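Serine acetyltransferase 1, putative (Entamoeba histolytica, PDB 7BW9) probably transfers an acetyl group to the hydroxyl of serine in cysteine biosynthesis, and is captured here with cysteine bound. Local coordinates at residues V13-S18 with I99-K104. Residues are numbered along the deposited sequence; the frame is centred on the assembly and turned at random.
Sequences VQSYQS and IRELVK
Arg100 reaches from helix 96-113 to the C-terminal end of helix 2-17, where its guanidinium meets both Ser15 and Tyr16. The axes of 13-17 and 99-104 run 11.5 Å apart at closest approach, too far for backbones to touch, and they diverge by only 28°; side chains, chiefly that of Arg100, span the gap, and the contact buries 187 Å². Arg100 does so with CG anti to the backbone N and a chain extended from CG to NE, carrying the charged head outward. NH1 of Arg100 donates to OG of Ser15 over 2.7 Å; the bond is bent, 141° at the hydrogen, and OG sits tilted from the guanidinium plane. The same hydroxyl donates a hydrogen bond to OE2 of Glu101, 3.1 Å from OG, which lies almost in line with the CD-OE2 bond. Ser15 OG thus links two neighbouring residues of one helix as acceptor and donor. Tyr16 adds the second surface. Its CD1 lies 3.6 Å from CZ of Arg100, over one face of the guanidinium and nearer its border than its centre, while Arg100 NE comes to the edge of the ring, in its plane. With the two planes 72° apart, this is an edge-on approach rather than a stack. Outside the pair, Asp19 forms salt bridges with Arg100 NH2 and Lys104 NZ, and Leu45 O accepts from Arg100 NE; Tyr16 OH bonds to Ile44 O. The buried arginine charge, shared among a carboxylate, a hydroxyl and a carbonyl, probably helps hold the end of helix 2-17 against helix 96-113, within the helical N-terminal part; the Glu101 carboxylate, probably shared between Ser15 and a weak salt bridge from Lys104 NZ to OE1 (3.4 Å), may help balance it.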
loop_
_atom_site.group_PDB
_atom_site.type_symbol
_atom_site.label_atom_id
_atom_site.label_comp_id
_atom_site.label_asym_id
_atom_site.label_seq_id
_atom_site.Cartn_x
_atom_site.Cartn_y
_atom_site.Cartn_z
ATOM N N VAL A 13 -18.748 -12.123 -25.336
ATOM C CA VAL A 13 -18.946 -13.568 -25.467
ATOM C C VAL A 13 -18.106 -14.115 -26.620
ATOM O O VAL A 13 -17.447 -15.157 -26.495
ATOM C CB VAL A 13 -20.440 -13.902 -25.652
ATOM C CG1 VAL A 13 -20.599 -15.356 -26.086
ATOM C CG2 VAL A 13 -21.215 -13.648 -24.366
ATOM N N GLN A 14 -18.117 -13.427 -27.762
ATOM C CA GLN A 14 -17.316 -13.888 -28.891
ATOM C C GLN A 14 -15.839 -13.831 -28.554
ATOM O O GLN A 14 -15.074 -14.729 -28.923
ATOM C CB GLN A 14 -17.604 -13.049 -30.133
ATOM C CG GLN A 14 -18.994 -13.231 -30.697
ATOM C CD GLN A 14 -19.301 -12.208 -31.764
ATOM O OE1 GLN A 14 -18.385 -11.632 -32.363
ATOM N NE2 GLN A 14 -20.590 -11.953 -31.996
ATOM N N SER A 15 -15.425 -12.785 -27.832
ATOM C CA SER A 15 -14.031 -12.676 -27.411
ATOM C C SER A 15 -13.636 -13.839 -26.513
ATOM O O SER A 15 -12.556 -14.415 -26.680
ATOM C CB SER A 15 -13.799 -11.341 -26.700
ATOM O OG SER A 15 -12.492 -11.270 -26.163
ATOM N N TYR A 16 -14.498 -14.208 -25.555
ATOM C CA TYR A 16 -14.160 -15.332 -24.682
ATOM C C TYR A 16 -13.858 -16.573 -25.506
ATOM O O TYR A 16 -12.897 -17.300 -25.224
ATOM C CB TYR A 16 -15.293 -15.649 -23.696
ATOM C CG TYR A 16 -15.748 -14.527 -22.790
ATOM C CD1 TYR A 16 -14.918 -13.444 -22.462
ATOM C CD2 TYR A 16 -17.019 -14.562 -22.248
ATOM C CE1 TYR A 16 -15.385 -12.422 -21.624
ATOM C CE2 TYR A 16 -17.483 -13.574 -21.431
ATOM C CZ TYR A 16 -16.682 -12.511 -21.107
ATOM O OH TYR A 16 -17.226 -11.559 -20.269
ATOM N N GLN A 17 -14.664 -16.821 -26.543
ATOM C CA GLN A 17 -14.566 -18.075 -27.279
ATOM C C GLN A 17 -13.324 -18.128 -28.162
ATOM O O GLN A 17 -12.719 -19.196 -28.298
ATOM C CB GLN A 17 -15.842 -18.294 -28.088
ATOM C CG GLN A 17 -17.084 -18.290 -27.194
ATOM C CD GLN A 17 -18.369 -18.622 -27.929
ATOM O OE1 GLN A 17 -18.679 -18.040 -28.973
ATOM N NE2 GLN A 17 -19.136 -19.557 -27.375
ATOM N N SER A 18 -12.900 -16.997 -28.720
ATOM C CA SER A 18 -11.671 -16.972 -29.504
ATOM C C SER A 18 -10.411 -16.970 -28.651
ATOM O O SER A 18 -9.313 -16.942 -29.208
ATOM C CB SER A 18 -11.656 -15.754 -30.423
ATOM O OG SER A 18 -11.880 -14.573 -29.684
ATOM N N ILE A 99 -9.960 -3.221 -24.881
ATOM C CA ILE A 99 -9.347 -3.244 -23.556
ATOM C C ILE A 99 -9.023 -4.670 -23.145
ATOM O O ILE A 99 -7.933 -4.953 -22.632
ATOM C CB ILE A 99 -10.269 -2.567 -22.523
ATOM C CG1 ILE A 99 -10.427 -1.083 -22.824
ATOM C CG2 ILE A 99 -9.731 -2.748 -21.110
ATOM C CD1 ILE A 99 -11.432 -0.430 -21.908
ATOM N N ARG A 100 -9.970 -5.593 -23.365
ATOM C CA ARG A 100 -9.731 -6.987 -23.011
ATOM C C ARG A 100 -8.497 -7.544 -23.723
ATOM O O ARG A 100 -7.677 -8.239 -23.108
ATOM C CB ARG A 100 -10.963 -7.837 -23.326
ATOM C CG ARG A 100 -10.824 -9.257 -22.831
ATOM C CD ARG A 100 -12.097 -10.125 -23.052
ATOM N NE ARG A 100 -11.913 -11.363 -22.316
ATOM C CZ ARG A 100 -11.485 -12.506 -22.839
ATOM N NH1 ARG A 100 -11.248 -12.620 -24.141
ATOM N NH2 ARG A 100 -11.316 -13.548 -22.045
ATOM N N GLU A 101 -8.365 -7.269 -25.027
ATOM C CA GLU A 101 -7.221 -7.772 -25.781
ATOM C C GLU A 101 -5.919 -7.179 -25.261
ATOM O O GLU A 101 -4.886 -7.861 -25.237
ATOM C CB GLU A 101 -7.378 -7.467 -27.275
ATOM C CG GLU A 101 -8.595 -8.108 -27.930
ATOM C CD GLU A 101 -8.810 -9.557 -27.490
ATOM O OE1 GLU A 101 -7.964 -10.423 -27.830
ATOM O OE2 GLU A 101 -9.817 -9.826 -26.786
ATOM N N LEU A 102 -5.954 -5.907 -24.840
ATOM C CA LEU A 102 -4.773 -5.268 -24.252
ATOM C C LEU A 102 -4.397 -5.894 -22.909
ATOM O O LEU A 102 -3.212 -6.146 -22.640
ATOM C CB LEU A 102 -5.018 -3.761 -24.095
ATOM C CG LEU A 102 -4.951 -2.908 -25.374
ATOM C CD1 LEU A 102 -5.348 -1.465 -25.094
ATOM C CD2 LEU A 102 -3.572 -2.968 -26.034
ATOM N N VAL A 103 -5.389 -6.156 -22.052
ATOM C CA VAL A 103 -5.105 -6.774 -20.761
ATOM C C VAL A 103 -4.503 -8.161 -20.959
ATOM O O VAL A 103 -3.547 -8.549 -20.267
ATOM C CB VAL A 103 -6.386 -6.807 -19.903
ATOM C CG1 VAL A 103 -6.209 -7.721 -18.702
ATOM C CG2 VAL A 103 -6.758 -5.376 -19.460
ATOM N N LYS A 104 -5.021 -8.913 -21.938
ATOM C CA LYS A 104 -4.455 -10.225 -22.251
ATOM C C LYS A 104 -2.977 -10.119 -22.602
ATOM O O LYS A 104 -2.173 -10.972 -22.206
ATOM C CB LYS A 104 -5.215 -10.873 -23.411
ATOM C CG LYS A 104 -6.623 -11.342 -23.082
ATOM C CD LYS A 104 -7.354 -11.728 -24.374
ATOM C CE LYS A 104 -6.864 -13.062 -24.907
ATOM N NZ LYS A 104 -7.516 -13.402 -26.206
#